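Long-range contacts in 6-phospho-beta-d glycosidase (Streptococcus pyogenes, PDB 5FOO), which probably hydrolyses 6-phospho-beta-glucosides, as a glycoside hydrolase of family 1 with a TIM-barrel fold: residues A[26-31]-A[122-127]; A[137-142]-A[197-202]; A[173-178]-A[187-192]; A[252-257]-A[355-360]. The protein carries 1 engineered substitution. All blocks are in the same frame, centred on the assembly; numbering follows the deposited sequence.

Contact 1 of 4, residues A[26-31]-A[122-127]. With PO4 (phosphate ion), chain M.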
loop_
_atom_site.group_PDB
_atom_site.type_symbol
_atom_site.label_atom_id
_atom_site.label_comp_id
_atom_site.label_asym_id
_atom_site.label_seq_id
_atom_site.Cartn_x
_atom_site.Cartn_y
_atom_site.Cartn_z
ATOM N N GLN A 26 19.384 -11.284 -3.504
ATOM C CA GLN A 26 19.616 -12.700 -3.708
ATOM C C GLN A 26 18.511 -13.373 -4.521
ATOM O O GLN A 26 18.784 -14.301 -5.289
ATOM C CB GLN A 26 19.798 -13.386 -2.353
ATOM C CG GLN A 26 20.083 -14.863 -2.422
ATOM C CD GLN A 26 20.373 -15.515 -1.060
ATOM O OE1 GLN A 26 20.638 -14.891 -0.040
ATOM N NE2 GLN A 26 20.331 -16.801 -1.067
ATOM N N HIS A 27 17.259 -12.985 -4.323
ATOM C CA HIS A 27 16.168 -13.779 -4.886
ATOM C C HIS A 27 15.336 -12.866 -5.709
ATOM O O HIS A 27 15.348 -11.648 -5.509
ATOM C CB HIS A 27 15.248 -14.374 -3.765
ATOM C CG HIS A 27 15.932 -15.241 -2.738
ATOM N ND1 HIS A 27 16.199 -16.583 -2.946
ATOM C CD2 HIS A 27 16.306 -14.989 -1.460
ATOM C CE1 HIS A 27 16.739 -17.114 -1.864
ATOM N NE2 HIS A 27 16.865 -16.156 -0.959
ATOM N N ARG A 28 14.528 -13.475 -6.577
ATOM C CA ARG A 28 13.489 -12.777 -7.321
ATOM C C ARG A 28 12.148 -12.757 -6.612
ATOM O O ARG A 28 11.683 -13.789 -6.093
ATOM C CB ARG A 28 13.285 -13.421 -8.710
ATOM C CG ARG A 28 14.582 -13.408 -9.555
ATOM C CD ARG A 28 14.506 -14.324 -10.771
ATOM N NE ARG A 28 14.317 -15.699 -10.356
ATOM C CZ ARG A 28 14.175 -16.730 -11.172
ATOM N NH1 ARG A 28 14.201 -16.607 -12.493
ATOM N NH2 ARG A 28 14.020 -17.899 -10.631
ATOM N N ASN A 29 11.533 -11.579 -6.608
ATOM C CA ASN A 29 10.156 -11.492 -6.267
ATOM C C ASN A 29 9.257 -11.771 -7.457
ATOM O O ASN A 29 9.753 -11.987 -8.535
ATOM C CB ASN A 29 9.850 -10.166 -5.513
ATOM C CG ASN A 29 9.948 -8.910 -6.373
ATOM O OD1 ASN A 29 9.441 -8.829 -7.473
ATOM N ND2 ASN A 29 10.502 -7.877 -5.788
ATOM N N LEU A 30 7.942 -11.763 -7.267
ATOM C CA LEU A 30 7.037 -12.069 -8.381
ATOM C C LEU A 30 7.251 -11.127 -9.513
ATOM O O LEU A 30 7.334 -11.588 -10.664
ATOM C CB LEU A 30 5.581 -12.041 -7.995
ATOM C CG LEU A 30 5.194 -12.998 -6.895
ATOM C CD1 LEU A 30 3.703 -12.997 -6.657
ATOM C CD2 LEU A 30 5.689 -14.417 -7.161
ATOM N N PHE A 31 7.349 -9.825 -9.236
ATOM C CA PHE A 31 7.532 -8.861 -10.353
ATOM C C PHE A 31 8.902 -8.938 -11.090
ATOM O O PHE A 31 8.949 -8.780 -12.307
ATOM C CB PHE A 31 7.250 -7.433 -9.919
ATOM C CG PHE A 31 5.823 -7.010 -10.135
ATOM C CD1 PHE A 31 5.386 -6.622 -11.398
ATOM C CD2 PHE A 31 4.919 -6.963 -9.061
ATOM C CE1 PHE A 31 4.068 -6.220 -11.586
ATOM C CE2 PHE A 31 3.607 -6.573 -9.235
ATOM C CZ PHE A 31 3.159 -6.203 -10.504
ATOM N N LEU A 122 6.071 -11.219 -2.879
ATOM C CA LEU A 122 6.328 -12.615 -2.578
ATOM C C LEU A 122 7.527 -13.130 -3.389
ATOM O O LEU A 122 7.632 -12.883 -4.607
ATOM C CB LEU A 122 5.061 -13.441 -2.863
ATOM C CG LEU A 122 5.177 -14.918 -2.558
ATOM C CD1 LEU A 122 4.873 -15.197 -1.095
ATOM C CD2 LEU A 122 4.268 -15.740 -3.461
ATOM N N PRO A 123 8.428 -13.886 -2.768
ATOM C CA PRO A 123 9.445 -14.625 -3.566
ATOM C C PRO A 123 8.843 -15.625 -4.571
ATOM O O PRO A 123 8.021 -16.507 -4.205
ATOM C CB PRO A 123 10.223 -15.415 -2.526
ATOM C CG PRO A 123 9.954 -14.775 -1.231
ATOM C CD PRO A 123 8.529 -14.211 -1.339
ATOM N N ILE A 124 9.243 -15.501 -5.828
ATOM C CA ILE A 124 8.852 -16.515 -6.847
ATOM C C ILE A 124 9.135 -17.944 -6.383
ATOM O O ILE A 124 8.330 -18.825 -6.632
ATOM C CB ILE A 124 9.458 -16.208 -8.238
ATOM C CG1 ILE A 124 8.745 -17.006 -9.369
ATOM C CG2 ILE A 124 10.942 -16.484 -8.226
ATOM C CD1 ILE A 124 7.254 -16.706 -9.519
ATOM N N ALA A 125 10.197 -18.219 -5.625
ATOM C CA ALA A 125 10.451 -19.628 -5.304
ATOM C C ALA A 125 9.333 -20.204 -4.426
ATOM O O ALA A 125 9.005 -21.402 -4.530
ATOM C CB ALA A 125 11.822 -19.852 -4.638
ATOM N N LEU A 126 8.731 -19.364 -3.577
ATOM C CA LEU A 126 7.600 -19.799 -2.725
ATOM C C LEU A 126 6.306 -19.945 -3.480
ATOM O O LEU A 126 5.510 -20.794 -3.136
ATOM C CB LEU A 126 7.416 -18.895 -1.506
ATOM C CG LEU A 126 8.654 -18.824 -0.596
ATOM C CD1 LEU A 126 8.378 -17.889 0.615
ATOM C CD2 LEU A 126 9.171 -20.242 -0.216
ATOM N N TYR A 127 6.082 -19.120 -4.500
ATOM C CA TYR A 127 4.987 -19.369 -5.419
ATOM C C TYR A 127 5.157 -20.712 -6.131
ATOM O O TYR A 127 4.260 -21.539 -6.096
ATOM C CB TYR A 127 4.788 -18.250 -6.450
ATOM C CG TYR A 127 3.612 -18.626 -7.317
ATOM C CD1 TYR A 127 2.312 -18.540 -6.820
ATOM C CD2 TYR A 127 3.800 -19.145 -8.627
ATOM C CE1 TYR A 127 1.230 -18.918 -7.602
ATOM C CE2 TYR A 127 2.712 -19.527 -9.419
ATOM C CZ TYR A 127 1.446 -19.422 -8.903
ATOM O OH TYR A 127 0.368 -19.802 -9.630
HETATM P P PO4 M . 15.110 -17.290 -6.773
HETATM O O1 PO4 M . 14.260 -18.341 -7.478
HETATM O O2 PO4 M . 16.601 -17.541 -6.777
HETATM O O3 PO4 M . 14.701 -17.381 -5.239
HETATM O O4 PO4 M . 14.948 -16.041 -7.540
HETATM O O HOH W 1 12.397 -16.286 -4.938
#
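Leu30 carries CG beside its own backbone N (chi1 -59°), and its CD2 lies against CD1 of Ile124 at 3.6 Å. Ile124 sends CG1 anti to its N (chi1 -164°), on the leucine side, and leaves CG2 near Arg28. The two side chains cross at a slant, and Tyr127 CB also touches Leu30 CD2. A single bridge joins the backbones at Asn29 and Pro123. Ile124 N donates to Arg28 O at 3.0 Å, and Leu30 N bonds weakly to Leu122 O at 2.9 Å. A water donates to Arg28 O and to O3 of a phosphate ion, probably from the crystallisation liquor, and accepts from Ala125 N. Arg28 NE and N both donate to phosphate O4, at 2.9 and 2.8 Å. Arg28 NH2 donates to O1, in the guanidinium plane, nearly linearly (N-H...O 172°). His27 ND1 donates to O3. Arg28 NH1 also forms a salt bridge with Glu36. Asn29 and Pro123 hold the N-cap positions of helices 30-37 and 124-130, after the first and third strands of this (beta/alpha)8 barrel.

Contact 2 of 4, residues A[137-142]-A[197-202]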
loop_
_atom_site.group_PDB
_atom_site.type_symbol
_atom_site.label_atom_id
_atom_site.label_comp_id
_atom_site.label_asym_id
_atom_site.label_seq_id
_atom_site.Cartn_x
_atom_site.Cartn_y
_atom_site.Cartn_z
ATOM N N HIS A 137 1.793 -22.843 4.939
ATOM C CA HIS A 137 3.225 -23.001 5.236
ATOM C C HIS A 137 3.994 -21.734 4.831
ATOM O O HIS A 137 4.801 -21.234 5.586
ATOM C CB HIS A 137 3.811 -24.226 4.548
ATOM C CG HIS A 137 5.289 -24.357 4.732
ATOM N ND1 HIS A 137 5.870 -24.535 5.967
ATOM C CD2 HIS A 137 6.298 -24.345 3.838
ATOM C CE1 HIS A 137 7.176 -24.647 5.820
ATOM N NE2 HIS A 137 7.458 -24.522 4.536
ATOM N N VAL A 138 3.705 -21.212 3.654
ATOM C CA VAL A 138 4.241 -19.923 3.235
ATOM C C VAL A 138 3.965 -18.784 4.231
ATOM O O VAL A 138 4.862 -17.925 4.470
ATOM C CB VAL A 138 3.775 -19.536 1.828
ATOM C CG1 VAL A 138 4.007 -18.036 1.540
ATOM C CG2 VAL A 138 4.468 -20.439 0.807
ATOM N N VAL A 139 2.750 -18.753 4.756
ATOM C CA VAL A 139 2.390 -17.803 5.808
ATOM C C VAL A 139 3.316 -17.942 6.986
ATOM O O VAL A 139 3.771 -16.949 7.543
ATOM C CB VAL A 139 0.969 -18.000 6.287
ATOM C CG1 VAL A 139 0.728 -17.318 7.641
ATOM C CG2 VAL A 139 0.040 -17.414 5.229
ATOM N N ASP A 140 3.609 -19.170 7.370
ATOM C CA ASP A 140 4.575 -19.401 8.475
ATOM C C ASP A 140 5.960 -18.920 8.125
ATOM O O ASP A 140 6.620 -18.402 8.972
ATOM C CB ASP A 140 4.644 -20.884 8.870
ATOM C CG ASP A 140 3.431 -21.333 9.688
ATOM O OD1 ASP A 140 2.795 -20.532 10.382
ATOM O OD2 ASP A 140 3.101 -22.516 9.649
ATOM N N LEU A 141 6.416 -19.107 6.883
ATOM C CA LEU A 141 7.724 -18.620 6.491
ATOM C C LEU A 141 7.765 -17.033 6.484
ATOM O O LEU A 141 8.786 -16.411 6.825
ATOM C CB LEU A 141 8.111 -19.185 5.134
ATOM C CG LEU A 141 8.171 -20.699 4.985
ATOM C CD1 LEU A 141 8.637 -21.098 3.605
ATOM C CD2 LEU A 141 9.074 -21.321 6.045
ATOM N N PHE A 142 6.647 -16.413 6.119
ATOM C CA PHE A 142 6.516 -14.955 6.206
ATOM C C PHE A 142 6.685 -14.476 7.666
ATOM O O PHE A 142 7.378 -13.497 7.946
ATOM C CB PHE A 142 5.181 -14.515 5.579
ATOM C CG PHE A 142 4.884 -13.053 5.661
ATOM C CD1 PHE A 142 5.673 -12.140 5.021
ATOM C CD2 PHE A 142 3.743 -12.619 6.300
ATOM C CE1 PHE A 142 5.381 -10.824 5.061
ATOM C CE2 PHE A 142 3.464 -11.284 6.361
ATOM C CZ PHE A 142 4.286 -10.394 5.753
ATOM N N ALA A 197 -4.910 -12.225 5.851
ATOM C CA ALA A 197 -5.450 -11.758 7.125
ATOM C C ALA A 197 -4.891 -12.542 8.325
ATOM O O ALA A 197 -4.573 -11.948 9.322
ATOM C CB ALA A 197 -6.950 -11.867 7.131
ATOM N N LEU A 198 -4.807 -13.853 8.185
ATOM C CA LEU A 198 -4.196 -14.728 9.152
ATOM C C LEU A 198 -2.708 -14.399 9.318
ATOM O O LEU A 198 -2.214 -14.365 10.451
ATOM C CB LEU A 198 -4.343 -16.194 8.783
ATOM C CG LEU A 198 -3.612 -17.206 9.710
ATOM C CD1 LEU A 198 -4.201 -17.208 11.102
ATOM C CD2 LEU A 198 -3.704 -18.589 9.117
ATOM N N ALA A 199 -2.006 -14.175 8.218
ATOM C CA ALA A 199 -0.620 -13.697 8.284
ATOM C C ALA A 199 -0.458 -12.388 9.035
ATOM O O ALA A 199 0.485 -12.224 9.755
ATOM C CB ALA A 199 -0.037 -13.566 6.896
ATOM N N THR A 200 -1.389 -11.483 8.863
ATOM C CA THR A 200 -1.394 -10.213 9.581
ATOM C C THR A 200 -1.402 -10.465 11.112
ATOM O O THR A 200 -0.568 -9.921 11.857
ATOM C CB THR A 200 -2.573 -9.349 9.196
ATOM O OG1 THR A 200 -2.596 -9.117 7.774
ATOM C CG2 THR A 200 -2.490 -7.963 9.880
ATOM N N ALA A 201 -2.307 -11.336 11.540
ATOM C CA ALA A 201 -2.476 -11.657 12.960
ATOM C C ALA A 201 -1.288 -12.429 13.533
ATOM O O ALA A 201 -0.853 -12.132 14.641
ATOM C CB ALA A 201 -3.763 -12.434 13.170
ATOM N N LYS A 202 -0.720 -13.360 12.768
ATOM C CA LYS A 202 0.466 -14.044 13.167
ATOM C C LYS A 202 1.724 -13.177 13.253
ATOM O O LYS A 202 2.566 -13.379 14.139
ATOM C CB LYS A 202 0.721 -15.262 12.288
ATOM C CG LYS A 202 -0.348 -16.315 12.479
ATOM C CD LYS A 202 0.035 -17.645 11.847
ATOM C CE LYS A 202 0.634 -18.497 12.940
ATOM N NZ LYS A 202 1.117 -19.772 12.394
#
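The Phe142 ring meets Ala199 obliquely, with CD2 at 3.9 Å from the alanine CB. The same ring stands edge-to-face with Trp133 and lies nearly parallel to His163, and Trp79 also meets it. Phe142 is therefore set among aromatic groups. Ala199 touches it from helix 186-208, as does Val203 further along the same helix. Its CG is anti to the backbone N (chi1 177°), which directs the ring across toward helix 186-208. Val139 is the second apolar partner. Its CG1 lies 3.9 Å from Ala199 CB, so the small methyl is shared between valine and phenylalanine. The contact changes character toward Asp140, which is exposed. Lys202 NZ forms a salt bridge with Asp140 OD1 at 2.7 Å and meets this oxygen nearly along its C-O axis. The lysine chain is bent at chi3 (96°) on its way to the carboxylate. The segment axes approach to 9.6 Å and cross at -33°, running in roughly the same direction. Helix 280-288 touches Leu198, Ala201 and Lys202. Helix 124-130 packs against Val138 and Leu141. The pair thus joins helices 136-153 and 186-208, which follow the third and fourth barrel strands.

Contact 3 of 4, residues A[173-178]-A[187-192]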
loop_
_atom_site.group_PDB
_atom_site.type_symbol
_atom_site.label_atom_id
_atom_site.label_comp_id
_atom_site.label_asym_id
_atom_site.label_seq_id
_atom_site.Cartn_x
_atom_site.Cartn_y
_atom_site.Cartn_z
ATOM N N SER A 173 -3.224 -10.999 -8.390
ATOM C CA SER A 173 -2.727 -12.324 -8.637
ATOM C C SER A 173 -3.843 -13.315 -9.046
ATOM O O SER A 173 -3.609 -14.250 -9.841
ATOM C CB SER A 173 -1.915 -12.859 -7.412
ATOM O OG SER A 173 -0.554 -12.353 -7.396
ATOM N N TYR A 174 -5.045 -13.135 -8.518
ATOM C CA TYR A 174 -6.045 -14.193 -8.633
ATOM C C TYR A 174 -7.405 -13.822 -9.264
ATOM O O TYR A 174 -8.212 -14.688 -9.392
ATOM C CB TYR A 174 -6.226 -14.879 -7.279
ATOM C CG TYR A 174 -4.959 -15.620 -6.793
ATOM C CD1 TYR A 174 -4.672 -16.881 -7.251
ATOM C CD2 TYR A 174 -4.023 -15.009 -5.902
ATOM C CE1 TYR A 174 -3.529 -17.571 -6.856
ATOM C CE2 TYR A 174 -2.874 -15.702 -5.466
ATOM C CZ TYR A 174 -2.622 -16.987 -5.937
ATOM O OH TYR A 174 -1.495 -17.693 -5.578
ATOM N N LEU A 175 -7.633 -12.565 -9.665
ATOM C CA LEU A 175 -8.943 -12.122 -10.242
ATOM C C LEU A 175 -8.803 -11.303 -11.529
ATOM O O LEU A 175 -9.450 -11.593 -12.500
ATOM C CB LEU A 175 -9.794 -11.321 -9.227
ATOM C CG LEU A 175 -10.280 -12.190 -8.045
ATOM C CD1 LEU A 175 -10.830 -11.337 -6.879
ATOM C CD2 LEU A 175 -11.311 -13.233 -8.463
ATOM N N MET A 176 -7.922 -10.310 -11.546
ATOM C CA MET A 176 -7.941 -9.262 -12.558
ATOM C C MET A 176 -6.694 -9.192 -13.400
ATOM O O MET A 176 -6.530 -8.250 -14.149
ATOM C CB MET A 176 -8.137 -7.903 -11.861
ATOM C CG MET A 176 -9.344 -7.791 -10.925
ATOM S SD MET A 176 -10.929 -7.651 -11.785
ATOM C CE MET A 176 -10.906 -5.996 -12.551
ATOM N N GLN A 177 -5.767 -10.123 -13.212
ATOM C CA GLN A 177 -4.601 -10.280 -14.088
ATOM C C GLN A 177 -3.570 -9.150 -14.144
ATOM O O GLN A 177 -3.034 -8.885 -15.178
ATOM C CB GLN A 177 -5.057 -10.721 -15.493
ATOM C CG GLN A 177 -5.997 -11.902 -15.438
ATOM C CD GLN A 177 -6.443 -12.337 -16.841
ATOM O OE1 GLN A 177 -7.569 -12.108 -17.237
ATOM N NE2 GLN A 177 -5.562 -12.964 -17.566
ATOM N N PHE A 178 -3.225 -8.537 -13.019
ATOM C CA PHE A 178 -2.205 -7.469 -13.041
ATOM C C PHE A 178 -1.015 -7.672 -12.120
ATOM O O PHE A 178 -0.072 -6.891 -12.148
ATOM C CB PHE A 178 -2.862 -6.081 -12.893
ATOM C CG PHE A 178 -3.569 -5.838 -11.572
ATOM C CD1 PHE A 178 -2.848 -5.365 -10.442
ATOM C CD2 PHE A 178 -4.957 -6.013 -11.451
ATOM C CE1 PHE A 178 -3.525 -5.094 -9.249
ATOM C CE2 PHE A 178 -5.632 -5.717 -10.259
ATOM C CZ PHE A 178 -4.911 -5.293 -9.156
ATOM N N LYS A 187 -11.862 -19.170 -6.108
ATOM C CA LYS A 187 -11.735 -20.028 -4.950
ATOM C C LYS A 187 -10.379 -19.803 -4.294
ATOM O O LYS A 187 -10.261 -19.728 -3.076
ATOM C CB LYS A 187 -11.860 -21.476 -5.374
ATOM C CG LYS A 187 -11.933 -22.407 -4.205
ATOM C CD LYS A 187 -12.910 -23.559 -4.404
ATOM C CE LYS A 187 -13.243 -24.120 -3.020
ATOM N NZ LYS A 187 -13.664 -25.542 -3.083
ATOM N N LYS A 188 -9.359 -19.697 -5.132
ATOM C CA LYS A 188 -8.039 -19.361 -4.671
ATOM C C LYS A 188 -7.916 -17.943 -4.124
ATOM O O LYS A 188 -7.297 -17.725 -3.071
ATOM C CB LYS A 188 -7.006 -19.619 -5.749
ATOM C CG LYS A 188 -6.684 -21.089 -5.952
ATOM C CD LYS A 188 -5.583 -21.203 -7.007
ATOM C CE LYS A 188 -5.293 -22.654 -7.394
ATOM N NZ LYS A 188 -4.195 -22.562 -8.414
ATOM N N ALA A 189 -8.502 -16.997 -4.826
ATOM C CA ALA A 189 -8.525 -15.629 -4.348
ATOM C C ALA A 189 -9.042 -15.528 -2.906
ATOM O O ALA A 189 -8.461 -14.849 -2.093
ATOM C CB ALA A 189 -9.365 -14.793 -5.244
ATOM N N VAL A 190 -10.157 -16.200 -2.623
ATOM C CA VAL A 190 -10.804 -16.124 -1.346
ATOM C C VAL A 190 -9.905 -16.755 -0.272
ATOM O O VAL A 190 -9.805 -16.251 0.853
ATOM C CB VAL A 190 -12.183 -16.795 -1.419
ATOM C CG1 VAL A 190 -12.808 -16.939 -0.064
ATOM C CG2 VAL A 190 -13.086 -15.955 -2.306
ATOM N N GLN A 191 -9.255 -17.857 -0.605
ATOM C CA GLN A 191 -8.395 -18.503 0.366
ATOM C C GLN A 191 -7.145 -17.594 0.609
ATOM O O GLN A 191 -6.753 -17.406 1.754
ATOM C CB GLN A 191 -8.001 -19.941 -0.087
ATOM C CG GLN A 191 -7.150 -20.684 0.926
ATOM C CD GLN A 191 -7.897 -21.008 2.205
ATOM O OE1 GLN A 191 -8.956 -21.627 2.148
ATOM N NE2 GLN A 191 -7.334 -20.631 3.386
ATOM N N VAL A 192 -6.565 -17.052 -0.453
ATOM C CA VAL A 192 -5.488 -16.067 -0.331
ATOM C C VAL A 192 -5.852 -14.896 0.585
ATOM O O VAL A 192 -5.016 -14.520 1.419
ATOM C CB VAL A 192 -4.977 -15.617 -1.713
ATOM C CG1 VAL A 192 -4.073 -14.390 -1.678
ATOM C CG2 VAL A 192 -4.154 -16.764 -2.340
#
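Tyr174 and Ala189 form the tight part of this contact, with their CB atoms 3.7 Å apart. Tyr174 places CG beside its backbone N (chi1 -65°), which sets the ring between Lys188 and Val192, with Ala189 at its CB. Its CE2 comes to 3.5 Å from Val192 CG2, and the two side chains cross at about a right angle. Leu175 adds to the same patch, with CG 3.9 Å from Ala189 CB. Ala189 thus receives two larger neighbours on one methyl. The packing is looser at Lys188, which is partly exposed. Its CB lies 3.9 Å from Tyr174 CD1. The extended chain passes the ring as far as CD, and only its end leads away. Tyr174 OH is hydrogen-bonded to Glu134 OE2, and the weak, long ion pair of Lys188 NZ goes to OE1 of the same carboxylate. The phenol is thus tied to a residue beyond both segments. Across the interface itself the contact is apolar. Val170 of helix 166-174 also touches Ala189 and Val192. The end of helix 166-174 is in this way packed against the first turns of helix 186-208, across the short connection between them.

Contact 4 of 4, residues A[252-257]-A[355-360]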
loop_
_atom_site.group_PDB
_atom_site.type_symbol
_atom_site.label_atom_id
_atom_site.label_comp_id
_atom_site.label_asym_id
_atom_site.label_seq_id
_atom_site.Cartn_x
_atom_site.Cartn_y
_atom_site.Cartn_z
ATOM N N PHE A 252 -10.862 -7.080 5.176
ATOM C CA PHE A 252 -9.583 -6.853 5.838
ATOM C C PHE A 252 -9.692 -5.869 7.038
ATOM O O PHE A 252 -8.920 -6.013 7.994
ATOM C CB PHE A 252 -8.490 -6.424 4.859
ATOM C CG PHE A 252 -7.958 -7.547 3.992
ATOM C CD1 PHE A 252 -7.203 -8.567 4.523
ATOM C CD2 PHE A 252 -8.223 -7.573 2.611
ATOM C CE1 PHE A 252 -6.695 -9.606 3.725
ATOM C CE2 PHE A 252 -7.765 -8.630 1.806
ATOM C CZ PHE A 252 -6.980 -9.637 2.361
ATOM N N MET A 253 -10.582 -4.879 6.968
ATOM C CA MET A 253 -10.771 -3.930 8.074
ATOM C C MET A 253 -11.319 -4.591 9.326
ATOM O O MET A 253 -10.794 -4.373 10.391
ATOM C CB MET A 253 -11.658 -2.768 7.716
ATOM C CG MET A 253 -10.986 -1.729 6.838
ATOM S SD MET A 253 -9.730 -0.749 7.690
ATOM C CE MET A 253 -10.767 0.157 8.836
ATOM N N GLU A 254 -12.343 -5.431 9.165
ATOM C CA GLU A 254 -12.961 -6.125 10.269
ATOM C C GLU A 254 -11.954 -7.044 10.885
ATOM O O GLU A 254 -11.868 -7.093 12.088
ATOM C CB GLU A 254 -14.244 -6.872 9.882
ATOM C CG GLU A 254 -15.433 -5.978 9.566
ATOM C CD GLU A 254 -15.819 -5.088 10.733
ATOM O OE1 GLU A 254 -15.718 -5.538 11.895
ATOM O OE2 GLU A 254 -16.228 -3.943 10.467
ATOM N N ALA A 255 -11.209 -7.796 10.078
ATOM C CA ALA A 255 -10.171 -8.658 10.613
ATOM C C ALA A 255 -9.021 -7.884 11.309
ATOM O O ALA A 255 -8.604 -8.260 12.396
ATOM C CB ALA A 255 -9.599 -9.536 9.547
ATOM N N ALA A 256 -8.529 -6.806 10.705
ATOM C CA ALA A 256 -7.448 -6.005 11.304
ATOM C C ALA A 256 -7.819 -5.367 12.666
ATOM O O ALA A 256 -7.045 -5.455 13.598
ATOM C CB ALA A 256 -6.996 -4.925 10.358
ATOM N N VAL A 257 -8.990 -4.733 12.733
ATOM C CA VAL A 257 -9.377 -3.883 13.816
ATOM C C VAL A 257 -10.185 -4.664 14.867
ATOM O O VAL A 257 -9.920 -4.536 16.026
ATOM C CB VAL A 257 -10.253 -2.742 13.302
ATOM C CG1 VAL A 257 -10.750 -1.889 14.444
ATOM C CG2 VAL A 257 -9.501 -1.873 12.263
ATOM N N ASP A 355 -16.559 6.558 13.188
ATOM C CA ASP A 355 -17.873 6.076 13.598
ATOM C C ASP A 355 -18.003 4.607 13.544
ATOM O O ASP A 355 -18.901 4.078 14.180
ATOM C CB ASP A 355 -18.992 6.683 12.760
ATOM C CG ASP A 355 -19.120 8.171 12.938
ATOM O OD1 ASP A 355 -18.597 8.687 13.924
ATOM O OD2 ASP A 355 -19.759 8.850 12.127
ATOM N N HIS A 356 -17.130 3.930 12.807
ATOM C CA HIS A 356 -17.276 2.492 12.643
ATOM C C HIS A 356 -16.055 1.706 13.068
ATOM O O HIS A 356 -16.117 0.463 13.232
ATOM C CB HIS A 356 -17.694 2.184 11.198
ATOM C CG HIS A 356 -19.032 2.762 10.840
ATOM N ND1 HIS A 356 -20.221 2.167 11.204
ATOM C CD2 HIS A 356 -19.372 3.899 10.188
ATOM C CE1 HIS A 356 -21.239 2.909 10.808
ATOM N NE2 HIS A 356 -20.751 3.968 10.190
ATOM N N TYR A 357 -14.931 2.384 13.311
ATOM C CA TYR A 357 -13.754 1.603 13.684
ATOM C C TYR A 357 -13.113 2.124 14.933
ATOM O O TYR A 357 -11.877 2.102 15.022
ATOM C CB TYR A 357 -12.796 1.538 12.486
ATOM C CG TYR A 357 -13.376 0.654 11.421
ATOM C CD1 TYR A 357 -13.371 -0.725 11.551
ATOM C CD2 TYR A 357 -13.979 1.201 10.290
ATOM C CE1 TYR A 357 -13.962 -1.563 10.566
ATOM C CE2 TYR A 357 -14.528 0.386 9.333
ATOM C CZ TYR A 357 -14.524 -0.978 9.481
ATOM O OH TYR A 357 -15.064 -1.730 8.477
ATOM N N ASP A 358 -13.990 2.564 15.864
ATOM C CA ASP A 358 -13.679 2.947 17.242
ATOM C C ASP A 358 -12.729 4.127 17.269
ATOM O O ASP A 358 -11.950 4.287 18.187
ATOM C CB ASP A 358 -13.031 1.786 17.971
ATOM C CG ASP A 358 -13.876 0.556 17.951
ATOM O OD1 ASP A 358 -15.081 0.669 18.139
ATOM O OD2 ASP A 358 -13.349 -0.544 17.760
ATOM N N ASN A 359 -12.752 4.930 16.218
ATOM C CA ASN A 359 -11.744 5.956 16.039
ATOM C C ASN A 359 -10.309 5.567 16.401
ATOM O O ASN A 359 -9.557 6.430 16.897
ATOM C CB ASN A 359 -12.157 7.178 16.869
ATOM C CG ASN A 359 -11.764 8.491 16.232
ATOM O OD1 ASN A 359 -11.452 8.607 15.028
ATOM N ND2 ASN A 359 -11.818 9.516 17.037
ATOM N N ILE A 360 -9.888 4.318 16.144
ATOM C CA ILE A 360 -8.492 4.017 16.364
ATOM C C ILE A 360 -7.503 4.913 15.541
ATOM O O ILE A 360 -7.874 5.544 14.534
ATOM C CB ILE A 360 -8.124 2.566 16.073
ATOM C CG1 ILE A 360 -8.367 2.198 14.627
ATOM C CG2 ILE A 360 -8.844 1.597 17.016
ATOM C CD1 ILE A 360 -7.571 0.967 14.276
#
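Met253 covers one face of the Tyr357 ring with its CE methyl. The methyl carbon is 3.6 Å from the ring centroid and only 8° off the ring normal, a CH-pi contact. The sulfur stands further out over the same ring, with SD 5.1 Å from the centroid, so the pair is also a Met-aromatic contact. Two bends in the methionine chain, at chi2 (-71°) and chi3 (-67°), fold the methyl over the ring. Its CB meanwhile touches Tyr357 OH at 3.6 Å. Glu254 crosses the tyrosine at about a right angle and brings OE2 to 3.2 Å from Tyr357 OH. Its OE1 is hydrogen-bonded to His258 ND1, and NE2 of the same ring is hydrogen-bonded to Asp358 OD2, so the histidine links the two segments. Val257 fills the edge of the ring: CG1 lies near its plane, 4.1 Å from Tyr357 CD1. The other branch, CG2, meets Ile360 CD1 at 4.0 Å. Tyr357 is the first residue to leave helical geometry after helix 344-356, and its ring reaches back onto helix 235-258. Met353 of helix 344-356 touches both Met253 and Ile360. Behind helix 235-258, Leu223 of barrel strand 218-224 packs on Met253 and Ala256, while Phe252 turns to helix 186-208.

All four contacts belong to one (beta/alpha)8 barrel. Contacts 1 and 2 touch: Leu126 CD2 is 4.0 Å from Leu141 CD1, joining helices 124-130 and 136-153. Contact 3 meets contact 1 where Tyr127 CE1 packs on Tyr174 OH at 3.6 Å. Contacts 2 and 3 share helix 186-208, with centres about 17 Å apart. Contact 4 touches contact 2, with Phe252 CE1 3.8 Å from Ala197 N; its centre is about 32 Å from that of contact 1. Contact 1 lies near the sugar pocket: the Asn29 side chain is about 12 Å from bound 6-phosphocyclophellitol, and Phe31 meets the pocket residue Trp424.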